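Local coordinates for protein acyl-coenzyme A oxidase acox-1.1 (Caenorhabditis elegans, PDB 5K3H) that catalyses the first, FAD-dependent step of peroxisomal beta-oxidation, desaturating fatty acyl-CoA thioesters to (2E)-enoyl-CoA while reducing oxygen to hydrogen peroxide, at residues Thr22-Thr27 / Arg608-Ser613; Asp130-Lys135 / Leu265-Thr270; Lys391-His396 / His538-Ile543; Asn508-Leu513 / Glu521-Lys526. One frame throughout, in Å; residues are numbered along the deposited sequence.

The four contacts join different parts of the acyl-CoA oxidase subunit. Contacts 1 and 2 lie on opposite sides of the chain's centre, their own centres 52 Å apart, yet each has a side chain about 7 Å from that of an FAD-binding residue: Pro609 near Gln341, Leu266 near Tyr149. Contact 3 is the most central, about 18 Å from contacts 1 and 2 by nearest atoms, and contains the ATP-binding residues Ser392 and His396. Contact 4 shares helix 520-553 with contact 3, the nearest atoms about 13 Å apart; its Trp524 side chain lies about 7 Å from that of Ser535, another ATP-binding residue, and it borders the second subunit.

Contact 1: residues Thr22-Thr27 / Arg608-Ser613; sequences TATFDT and RPNAVS
Asn610 and Thr24 form two hydrogen bonds through the two ends of one amide. OD1 of Asn610 receives the backbone N of Thr24 on an in-plane lone pair (3.1 Å, N-H...O 161°), while ND2 of Asn610 donates, within its own amide plane, to OG1 of Thr24 at 3.1 Å. A chi1 of 68° sets OG1 of Thr24 between its backbone N and carbonyl carbon, within range of that ND2. A third bond runs from OG1 of Thr22 to the carbonyl O of Pro609 (2.7 Å); the helix is kinked here, and this oxygen receives a threonine hydroxyl where a regular turn would offer the N-H of Ser613. Van der Waals contacts follow: the Phe25 ring slants across the amide, CE1 lying 3.3 Å from OD1 of Asn610, and CB of Ala23 sits 3.2 Å from OG of Ser613, whose hydroxyl bonds Asn5. Thr27 adds CG2, 4.0 Å from CB of Ser613. A leucine at Asn610 would probably leave both the backbone N-H and the hydroxyl of Thr24 without their mates, freeing the loop to shift. The loop between helices 14-21 and 27-35 thus fastens the N-terminal helices to helix 590-616 of the C-terminal helical domain of the acyl-CoA oxidase fold.

Contact 2: residues Asp130-Lys135 / Leu265-Thr270; sequences DEQQAK and LLMRHT
Asp130 meets Arg268, and Gln132 meets Leu265 and Met267, where helix 130-141 faces the loop after strand 258-261, joining the N-terminal helical domain to the central beta domain of the acyl-CoA oxidase fold. Asp130 makes a long salt bridge, OD2 to NH2 of Arg268 at 3.6 Å, with carboxylate and guanidinium planes 59° apart. Arg268 is steadied by a second bond, NE to the carbonyl O of Ala128, just ahead of the helix. Gln132 does most of the work. Its CG lies beside the backbone N (chi1 -74°) and the chain beyond is extended, which carries the amide to the loop backbone. There NE2 donates to O of Leu265 (2.7 Å), approaching from above the carbonyl plane, and OE1 accepts N of Met267 at 3.0 Å on an in-plane lone pair. NE2 also binds Thr263 O and OE1 also accepts Ser129 N, and these four bonds grip the buried amide and fix its rotation. CE of Met267 packs 4.0 Å from NE2 of Gln132. Gln133, one residue on, sets its amide nearly parallel to the guanidinium of Arg268, the planes 19° apart, and gives its NE2 to the carbonyl O of Leu124.

Contact 3: residues Lys391-His396 / His538-Ile543; sequences KSVVTH and HTRLFI
Val393 meets Thr539, Arg540 and Ile543 where helix 382-408 crosses helix 520-553; the two short segments lie at -75°, their axes 10.0 Å apart. CB of Val393 already touches, 3.9 Å from CG2 of Thr539. Beyond it the side chain forks. CG2, beside the backbone N, meets the methyl of Thr539 tip to tip, with 3.9 Å between the two CG2 atoms. CG1, opposite the backbone N (chi1 170°), passes crosswise to the arginine chain and rests 4.0 Å from CG of Arg540; on its far reach it comes within 4.4 Å of CD1 of Ile543. The side chain of Arg536 is also near, so Val393 sits like a knob among Arg536, Thr539, Arg540 and Ile543, the i, i+3, i+4, i+7 set of one helix. The same Ile543 CD1 meets CG2 of Val394 at 4.4 Å and is thereby shared by neighbouring valines.

No hydrogen bond crosses the contact, because the polar ends turn elsewhere. A chi1 of -57° puts CG2 of Thr539 anti to its backbone N, on the side of the valine, while OG1 bonds the carbonyl O of Ser535, one turn back in its own helix. Arg540 lends only its aliphatic stem, its guanidinium reaching Glu574 and Asp577 in salt bridges. Helix 338-367 adds Phe354 against Val394 and Ala353 against Ile543.

This is buried helix-on-helix packing between the C-alpha1 and C-terminal helical parts of the acyl-CoA oxidase fold, beside the ATP site: Ser392 and His396, one turn apart on the same helix as Val393, bind an ATP shared between dimeric partners.

Contact 4: residues Asn508-Leu513 / Glu521-Lys526; sequences NKFFGL and EIAWNK
The carbonyl O of Lys526 is gripped by donors from both subunits: NZ of Lys509 donates to it at 3.2 Å, tilted slightly from the carbonyl plane, and NE2 of Gln338 of the second subunit donates as well. Lys509 spans the gap because its whole chain is extended, CG lying opposite the backbone N (chi1 176°). The ammonium of Lys526 itself turns to Glu518. These two segments belong to a helical hairpin, helices 489-515 and 520-553 joined by a short turn, running at 144° with axes 8.5 Å apart. Between them Phe510 and Trp524 make a T-shaped stack with planes at 89°: the edge atom CE3 of Trp524 stands over the centre of the phenyl face, 3.8 Å above its plane. The indole also makes a cation-pi contact with Arg446. The edge of the Phe510 ring meets the backbone of the second helix, CD1 lying 3.5 Å from C of Ala523. Replacing Phe510 with an alanine would probably open a gap beside Ala523 and leave the indole edge without the ring face it abuts. Further along, CB of Leu513 packs 3.9 Å from CB of Ala523, and CD1 of Leu513 lies crosswise against CB of Lys526 at 3.9 Å.

Contact 1: residues Thr22-Thr27 / Arg608-Ser613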
# COMPACT_ATOMS: atom_id res chain seq x y z
N THR B 22 31.38 -4.51 8.68
CA THR B 22 31.42 -3.32 9.51
C THR B 22 30.59 -3.46 10.80
O THR B 22 30.52 -2.51 11.59
CB THR B 22 30.96 -2.10 8.68
OG1 THR B 22 29.67 -2.33 8.08
CG2 THR B 22 31.97 -1.77 7.56
N ALA B 23 30.01 -4.63 11.07
CA ALA B 23 29.28 -4.81 12.33
C ALA B 23 30.18 -4.55 13.53
O ALA B 23 31.33 -4.99 13.57
CB ALA B 23 28.69 -6.22 12.42
N THR B 24 29.64 -3.85 14.52
CA THR B 24 30.31 -3.58 15.78
C THR B 24 29.78 -4.46 16.91
O THR B 24 30.11 -4.20 18.08
CB THR B 24 30.08 -2.15 16.17
OG1 THR B 24 28.69 -2.01 16.48
CG2 THR B 24 30.40 -1.23 15.01
N PHE B 25 28.94 -5.45 16.60
CA PHE B 25 28.33 -6.30 17.61
C PHE B 25 28.08 -7.68 17.03
O PHE B 25 27.99 -7.87 15.81
CB PHE B 25 27.01 -5.70 18.14
CG PHE B 25 25.93 -5.58 17.10
CD1 PHE B 25 25.84 -4.45 16.29
CD2 PHE B 25 25.01 -6.60 16.91
CE1 PHE B 25 24.88 -4.35 15.33
CE2 PHE B 25 24.03 -6.51 15.94
CZ PHE B 25 23.96 -5.39 15.16
N ASP B 26 27.91 -8.63 17.95
CA ASP B 26 27.69 -10.04 17.63
C ASP B 26 26.20 -10.28 17.36
O ASP B 26 25.36 -10.13 18.26
CB ASP B 26 28.19 -10.86 18.83
CG ASP B 26 27.90 -12.34 18.72
OD1 ASP B 26 27.38 -12.82 17.69
OD2 ASP B 26 28.17 -13.06 19.72
N THR B 27 25.87 -10.72 16.15
CA THR B 27 24.46 -10.82 15.79
C THR B 27 23.75 -11.97 16.50
O THR B 27 22.52 -11.90 16.68
CB THR B 27 24.28 -10.94 14.26
OG1 THR B 27 24.93 -12.11 13.76
CG2 THR B 27 24.84 -9.72 13.54
N ARG B 608 24.38 3.19 9.41
CA ARG B 608 24.67 2.47 8.16
C ARG B 608 25.59 1.26 8.32
O ARG B 608 25.17 0.16 7.93
CB ARG B 608 25.23 3.47 7.14
CG ARG B 608 25.41 2.93 5.73
CD ARG B 608 26.79 2.38 5.54
NE ARG B 608 27.05 1.80 4.23
CZ ARG B 608 27.41 2.52 3.15
NH1 ARG B 608 27.49 3.84 3.23
NH2 ARG B 608 27.68 1.92 2.00
N PRO B 609 26.80 1.36 8.92
CA PRO B 609 27.66 0.16 9.01
C PRO B 609 27.01 -0.99 9.76
O PRO B 609 27.42 -2.15 9.59
CB PRO B 609 28.89 0.66 9.77
CG PRO B 609 28.80 2.11 9.83
CD PRO B 609 27.40 2.53 9.58
N ASN B 610 26.02 -0.71 10.59
CA ASN B 610 25.36 -1.73 11.37
C ASN B 610 24.01 -2.11 10.78
O ASN B 610 23.34 -2.99 11.34
CB ASN B 610 25.17 -1.26 12.82
CG ASN B 610 26.35 -1.58 13.69
OD1 ASN B 610 27.04 -2.60 13.49
ND2 ASN B 610 26.62 -0.71 14.65
N ALA B 611 23.59 -1.45 9.70
CA ALA B 611 22.20 -1.59 9.25
C ALA B 611 21.90 -3.02 8.79
O ALA B 611 20.88 -3.60 9.19
CB ALA B 611 21.89 -0.57 8.15
N VAL B 612 22.75 -3.58 7.92
CA VAL B 612 22.54 -4.97 7.47
C VAL B 612 22.64 -5.93 8.65
O VAL B 612 21.86 -6.89 8.75
CB VAL B 612 23.52 -5.33 6.33
CG1 VAL B 612 23.49 -6.82 6.04
CG2 VAL B 612 23.17 -4.55 5.05
N SER B 613 23.56 -5.68 9.59
CA SER B 613 23.71 -6.60 10.72
C SER B 613 22.52 -6.52 11.67
O SER B 613 22.06 -7.55 12.19
CB SER B 613 25.02 -6.32 11.45
OG SER B 613 26.12 -6.53 10.56

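Contact 2: residues Asp130-Lys135 / Leu265-Thr270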
# COMPACT_ATOMS: atom_id res chain seq x y z
N ASP B 130 -14.95 -26.34 32.49
CA ASP B 130 -14.00 -27.43 32.63
C ASP B 130 -14.63 -28.64 31.97
O ASP B 130 -14.03 -29.26 31.09
CB ASP B 130 -13.71 -27.71 34.11
CG ASP B 130 -12.51 -26.94 34.62
OD1 ASP B 130 -11.37 -27.30 34.28
OD2 ASP B 130 -12.71 -25.96 35.38
N GLU B 131 -15.85 -28.98 32.39
CA GLU B 131 -16.56 -30.10 31.79
C GLU B 131 -16.64 -29.96 30.27
O GLU B 131 -16.58 -30.95 29.54
CB GLU B 131 -17.94 -30.23 32.42
CG GLU B 131 -18.75 -31.41 31.95
CD GLU B 131 -20.05 -31.54 32.75
OE1 GLU B 131 -20.39 -30.59 33.49
OE2 GLU B 131 -20.70 -32.62 32.68
N GLN B 132 -16.83 -28.72 29.78
CA GLN B 132 -16.89 -28.51 28.34
C GLN B 132 -15.51 -28.65 27.68
O GLN B 132 -15.40 -29.22 26.59
CB GLN B 132 -17.52 -27.15 28.03
CG GLN B 132 -19.03 -27.14 28.26
CD GLN B 132 -19.64 -25.74 28.27
OE1 GLN B 132 -19.02 -24.79 28.73
NE2 GLN B 132 -20.86 -25.62 27.76
N GLN B 133 -14.46 -28.14 28.33
CA GLN B 133 -13.10 -28.28 27.81
C GLN B 133 -12.70 -29.74 27.65
O GLN B 133 -12.04 -30.11 26.67
CB GLN B 133 -12.13 -27.56 28.74
CG GLN B 133 -12.30 -26.06 28.73
CD GLN B 133 -11.35 -25.39 29.66
OE1 GLN B 133 -10.58 -26.06 30.33
NE2 GLN B 133 -11.40 -24.07 29.72
N ALA B 134 -13.07 -30.58 28.63
CA ALA B 134 -12.79 -32.01 28.55
C ALA B 134 -13.40 -32.63 27.30
O ALA B 134 -12.87 -33.61 26.77
CB ALA B 134 -13.29 -32.71 29.82
N LYS B 135 -14.50 -32.05 26.82
CA LYS B 135 -15.22 -32.58 25.67
C LYS B 135 -14.75 -31.99 24.33
O LYS B 135 -14.56 -32.74 23.37
CB LYS B 135 -16.71 -32.30 25.82
CG LYS B 135 -17.60 -32.91 24.73
CD LYS B 135 -19.08 -32.52 24.89
CE LYS B 135 -19.72 -33.13 26.15
NZ LYS B 135 -21.19 -32.79 26.17
N LEU B 265 -23.93 -23.80 24.88
CA LEU B 265 -23.58 -22.49 25.41
C LEU B 265 -22.33 -22.62 26.27
O LEU B 265 -22.31 -23.42 27.21
CB LEU B 265 -24.74 -21.92 26.24
CG LEU B 265 -24.44 -20.69 27.13
CD1 LEU B 265 -24.26 -19.43 26.29
CD2 LEU B 265 -25.49 -20.46 28.20
N LEU B 266 -21.28 -21.86 25.94
CA LEU B 266 -20.03 -21.91 26.70
C LEU B 266 -20.27 -21.26 28.06
O LEU B 266 -20.60 -20.07 28.14
CB LEU B 266 -18.91 -21.21 25.94
CG LEU B 266 -18.61 -21.78 24.53
CD1 LEU B 266 -17.32 -21.20 23.95
CD2 LEU B 266 -18.57 -23.31 24.54
N MET B 267 -20.09 -22.03 29.14
CA MET B 267 -20.66 -21.65 30.44
C MET B 267 -19.63 -21.58 31.56
O MET B 267 -19.94 -21.87 32.72
CB MET B 267 -21.78 -22.62 30.82
CG MET B 267 -23.08 -22.36 30.11
SD MET B 267 -24.42 -23.42 30.68
CE MET B 267 -24.32 -24.77 29.52
N ARG B 268 -18.40 -21.15 31.27
CA ARG B 268 -17.44 -20.97 32.36
C ARG B 268 -17.89 -19.86 33.30
O ARG B 268 -17.80 -20.00 34.52
CB ARG B 268 -16.04 -20.67 31.80
CG ARG B 268 -14.98 -20.38 32.88
CD ARG B 268 -13.57 -20.52 32.32
NE ARG B 268 -13.32 -21.92 32.00
CZ ARG B 268 -12.60 -22.75 32.74
NH1 ARG B 268 -12.03 -22.33 33.86
NH2 ARG B 268 -12.46 -24.02 32.36
N HIS B 269 -18.43 -18.79 32.75
CA HIS B 269 -18.76 -17.60 33.51
C HIS B 269 -20.24 -17.26 33.52
O HIS B 269 -20.67 -16.44 34.34
CB HIS B 269 -17.99 -16.40 32.94
CG HIS B 269 -16.51 -16.57 32.99
ND1 HIS B 269 -15.70 -16.40 31.88
CD2 HIS B 269 -15.67 -16.87 34.01
CE1 HIS B 269 -14.44 -16.61 32.21
NE2 HIS B 269 -14.40 -16.89 33.50
N THR B 270 -21.02 -17.82 32.61
CA THR B 270 -22.46 -17.62 32.51
C THR B 270 -23.16 -18.96 32.53
O THR B 270 -22.69 -19.92 31.92
CB THR B 270 -22.78 -16.86 31.19
OG1 THR B 270 -22.18 -15.56 31.20
CG2 THR B 270 -24.26 -16.80 30.94

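Contact 3: residues Lys391-His396 / His538-Ile543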
# COMPACT_ATOMS: atom_id res chain seq x y z
N LYS B 391 -2.40 -1.62 18.61
CA LYS B 391 -2.79 -2.31 17.39
C LYS B 391 -2.97 -1.35 16.22
O LYS B 391 -2.46 -1.59 15.12
CB LYS B 391 -4.08 -3.10 17.63
CG LYS B 391 -3.89 -4.44 18.29
CD LYS B 391 -5.27 -5.07 18.57
CE LYS B 391 -5.21 -6.15 19.65
NZ LYS B 391 -6.01 -5.77 20.87
N SER B 392 -3.67 -0.24 16.44
CA SER B 392 -3.94 0.69 15.35
C SER B 392 -2.65 1.33 14.83
O SER B 392 -2.40 1.36 13.62
CB SER B 392 -4.93 1.75 15.80
OG SER B 392 -5.12 2.72 14.78
N VAL B 393 -1.82 1.86 15.73
CA VAL B 393 -0.63 2.61 15.32
C VAL B 393 0.44 1.67 14.77
O VAL B 393 1.10 1.97 13.77
CB VAL B 393 -0.09 3.46 16.48
CG1 VAL B 393 1.29 4.06 16.15
CG2 VAL B 393 -1.08 4.53 16.85
N VAL B 394 0.66 0.53 15.43
CA VAL B 394 1.69 -0.38 14.96
C VAL B 394 1.33 -0.92 13.57
O VAL B 394 2.19 -1.06 12.69
CB VAL B 394 1.90 -1.52 15.98
CG1 VAL B 394 2.76 -2.62 15.38
CG2 VAL B 394 2.47 -0.98 17.31
N THR B 395 0.05 -1.24 13.35
CA THR B 395 -0.33 -1.77 12.04
C THR B 395 -0.17 -0.73 10.95
O THR B 395 0.27 -1.05 9.84
CB THR B 395 -1.76 -2.28 12.10
OG1 THR B 395 -1.83 -3.34 13.07
CG2 THR B 395 -2.21 -2.79 10.71
N HIS B 396 -0.55 0.51 11.23
CA HIS B 396 -0.41 1.58 10.25
C HIS B 396 1.05 1.89 9.99
O HIS B 396 1.47 1.97 8.83
CB HIS B 396 -1.14 2.84 10.73
CG HIS B 396 -0.84 4.06 9.91
ND1 HIS B 396 -1.47 4.32 8.71
CD2 HIS B 396 0.03 5.07 10.12
CE1 HIS B 396 -0.99 5.45 8.21
NE2 HIS B 396 -0.08 5.92 9.04
N HIS B 538 -0.19 9.61 22.25
CA HIS B 538 -0.02 8.87 23.49
C HIS B 538 0.58 7.49 23.22
O HIS B 538 1.52 7.06 23.91
CB HIS B 538 -1.38 8.77 24.17
CG HIS B 538 -1.42 7.85 25.34
ND1 HIS B 538 -1.04 8.25 26.61
CD2 HIS B 538 -1.84 6.57 25.45
CE1 HIS B 538 -1.20 7.24 27.44
NE2 HIS B 538 -1.69 6.21 26.77
N THR B 539 0.08 6.81 22.17
CA THR B 539 0.57 5.49 21.83
C THR B 539 2.03 5.54 21.37
O THR B 539 2.85 4.73 21.81
CB THR B 539 -0.33 4.87 20.76
OG1 THR B 539 -1.68 4.83 21.23
CG2 THR B 539 0.12 3.46 20.41
N ARG B 540 2.36 6.52 20.52
CA ARG B 540 3.75 6.71 20.09
C ARG B 540 4.66 7.05 21.27
O ARG B 540 5.82 6.63 21.31
CB ARG B 540 3.83 7.77 18.99
CG ARG B 540 3.07 7.34 17.72
CD ARG B 540 2.94 8.43 16.67
NE ARG B 540 4.19 8.67 15.95
CZ ARG B 540 4.29 9.44 14.87
NH1 ARG B 540 3.22 10.04 14.39
NH2 ARG B 540 5.44 9.60 14.26
N LEU B 541 4.17 7.85 22.22
CA LEU B 541 4.97 8.14 23.41
C LEU B 541 5.31 6.86 24.18
O LEU B 541 6.46 6.68 24.62
CB LEU B 541 4.25 9.14 24.30
CG LEU B 541 4.70 9.19 25.77
CD1 LEU B 541 6.13 9.74 25.88
CD2 LEU B 541 3.71 10.04 26.56
N PHE B 542 4.33 5.97 24.35
CA PHE B 542 4.58 4.69 25.02
C PHE B 542 5.66 3.90 24.31
O PHE B 542 6.54 3.32 24.95
CB PHE B 542 3.32 3.84 25.09
CG PHE B 542 3.56 2.49 25.72
CD1 PHE B 542 3.60 2.36 27.10
CD2 PHE B 542 3.81 1.37 24.94
CE1 PHE B 542 3.83 1.13 27.68
CE2 PHE B 542 4.05 0.13 25.52
CZ PHE B 542 4.06 0.01 26.89
N ILE B 543 5.59 3.83 22.98
CA ILE B 543 6.55 3.03 22.23
C ILE B 543 7.98 3.55 22.44
O ILE B 543 8.90 2.77 22.68
CB ILE B 543 6.15 3.02 20.74
CG1 ILE B 543 4.83 2.28 20.54
CG2 ILE B 543 7.25 2.40 19.88
CD1 ILE B 543 4.13 2.57 19.23

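Contact 4: residues Asn508-Leu513 / Glu521-Lys526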
# COMPACT_ATOMS: atom_id res chain seq x y z
N ASN B 508 -10.99 19.42 25.73
CA ASN B 508 -11.67 20.70 25.93
C ASN B 508 -12.52 21.08 24.74
O ASN B 508 -13.55 21.76 24.91
CB ASN B 508 -10.66 21.80 26.24
CG ASN B 508 -10.17 21.72 27.65
OD1 ASN B 508 -10.87 21.22 28.53
ND2 ASN B 508 -8.97 22.24 27.90
N LYS B 509 -12.13 20.68 23.52
CA LYS B 509 -13.01 20.90 22.37
C LYS B 509 -14.32 20.15 22.55
O LYS B 509 -15.41 20.69 22.33
CB LYS B 509 -12.32 20.49 21.07
CG LYS B 509 -13.25 20.63 19.86
CD LYS B 509 -12.61 20.12 18.56
CE LYS B 509 -13.51 20.43 17.35
NZ LYS B 509 -12.86 20.04 16.06
N PHE B 510 -14.23 18.88 22.95
CA PHE B 510 -15.41 18.07 23.25
C PHE B 510 -16.22 18.69 24.39
O PHE B 510 -17.42 18.94 24.26
CB PHE B 510 -14.95 16.64 23.55
CG PHE B 510 -16.03 15.73 24.05
CD1 PHE B 510 -17.20 15.55 23.32
CD2 PHE B 510 -15.86 15.03 25.22
CE1 PHE B 510 -18.19 14.69 23.78
CE2 PHE B 510 -16.84 14.18 25.68
CZ PHE B 510 -18.00 14.01 24.96
N PHE B 511 -15.56 18.94 25.53
CA PHE B 511 -16.24 19.57 26.66
C PHE B 511 -16.85 20.91 26.27
O PHE B 511 -18.00 21.21 26.62
CB PHE B 511 -15.27 19.80 27.82
CG PHE B 511 -14.63 18.54 28.36
CD1 PHE B 511 -15.32 17.34 28.38
CD2 PHE B 511 -13.33 18.58 28.85
CE1 PHE B 511 -14.71 16.19 28.89
CE2 PHE B 511 -12.72 17.45 29.36
CZ PHE B 511 -13.41 16.24 29.39
N GLY B 512 -16.11 21.73 25.51
CA GLY B 512 -16.60 23.06 25.20
C GLY B 512 -17.88 23.05 24.39
O GLY B 512 -18.79 23.84 24.65
N LEU B 513 -17.98 22.16 23.40
CA LEU B 513 -19.17 22.06 22.57
C LEU B 513 -20.39 21.63 23.39
O LEU B 513 -21.51 22.10 23.14
CB LEU B 513 -18.95 21.09 21.41
CG LEU B 513 -18.06 21.62 20.29
CD1 LEU B 513 -17.62 20.49 19.36
CD2 LEU B 513 -18.74 22.70 19.50
N GLU B 521 -22.96 13.07 21.95
CA GLU B 521 -22.43 12.22 20.89
C GLU B 521 -22.08 13.02 19.64
O GLU B 521 -21.21 12.62 18.87
CB GLU B 521 -23.46 11.13 20.57
CG GLU B 521 -24.03 10.35 21.78
CD GLU B 521 -25.40 10.89 22.26
OE1 GLU B 521 -25.56 12.13 22.41
OE2 GLU B 521 -26.35 10.08 22.46
N ILE B 522 -22.77 14.14 19.41
CA ILE B 522 -22.43 15.01 18.29
C ILE B 522 -21.19 15.82 18.61
O ILE B 522 -20.36 16.09 17.72
CB ILE B 522 -23.64 15.90 17.95
CG1 ILE B 522 -24.74 15.06 17.32
CG2 ILE B 522 -23.26 17.05 17.05
CD1 ILE B 522 -25.93 15.84 16.90
N ALA B 523 -21.07 16.28 19.86
CA ALA B 523 -19.84 16.93 20.30
C ALA B 523 -18.65 16.00 20.14
O ALA B 523 -17.57 16.42 19.72
CB ALA B 523 -19.99 17.38 21.74
N TRP B 524 -18.83 14.72 20.48
CA TRP B 524 -17.77 13.74 20.29
C TRP B 524 -17.41 13.61 18.82
O TRP B 524 -16.23 13.67 18.44
CB TRP B 524 -18.19 12.39 20.85
CG TRP B 524 -17.13 11.37 20.72
CD1 TRP B 524 -16.95 10.49 19.69
CD2 TRP B 524 -16.10 11.08 21.68
NE1 TRP B 524 -15.86 9.69 19.93
CE2 TRP B 524 -15.32 10.03 21.15
CE3 TRP B 524 -15.74 11.63 22.91
CZ2 TRP B 524 -14.22 9.51 21.82
CZ3 TRP B 524 -14.65 11.10 23.58
CH2 TRP B 524 -13.91 10.06 23.04
N ASN B 525 -18.42 13.42 17.96
CA ASN B 525 -18.18 13.32 16.53
C ASN B 525 -17.51 14.58 15.98
O ASN B 525 -16.59 14.49 15.15
CB ASN B 525 -19.49 13.07 15.79
CG ASN B 525 -19.28 12.81 14.31
OD1 ASN B 525 -18.25 12.24 13.90
ND2 ASN B 525 -20.24 13.23 13.48
N LYS B 526 -17.96 15.75 16.39
CA LYS B 526 -17.36 16.97 15.88
C LYS B 526 -15.92 17.15 16.32
O LYS B 526 -15.23 17.98 15.74
CB LYS B 526 -18.18 18.19 16.29
CG LYS B 526 -19.49 18.37 15.53
CD LYS B 526 -20.09 19.72 15.86
CE LYS B 526 -21.35 19.96 15.04
NZ LYS B 526 -21.91 21.34 15.29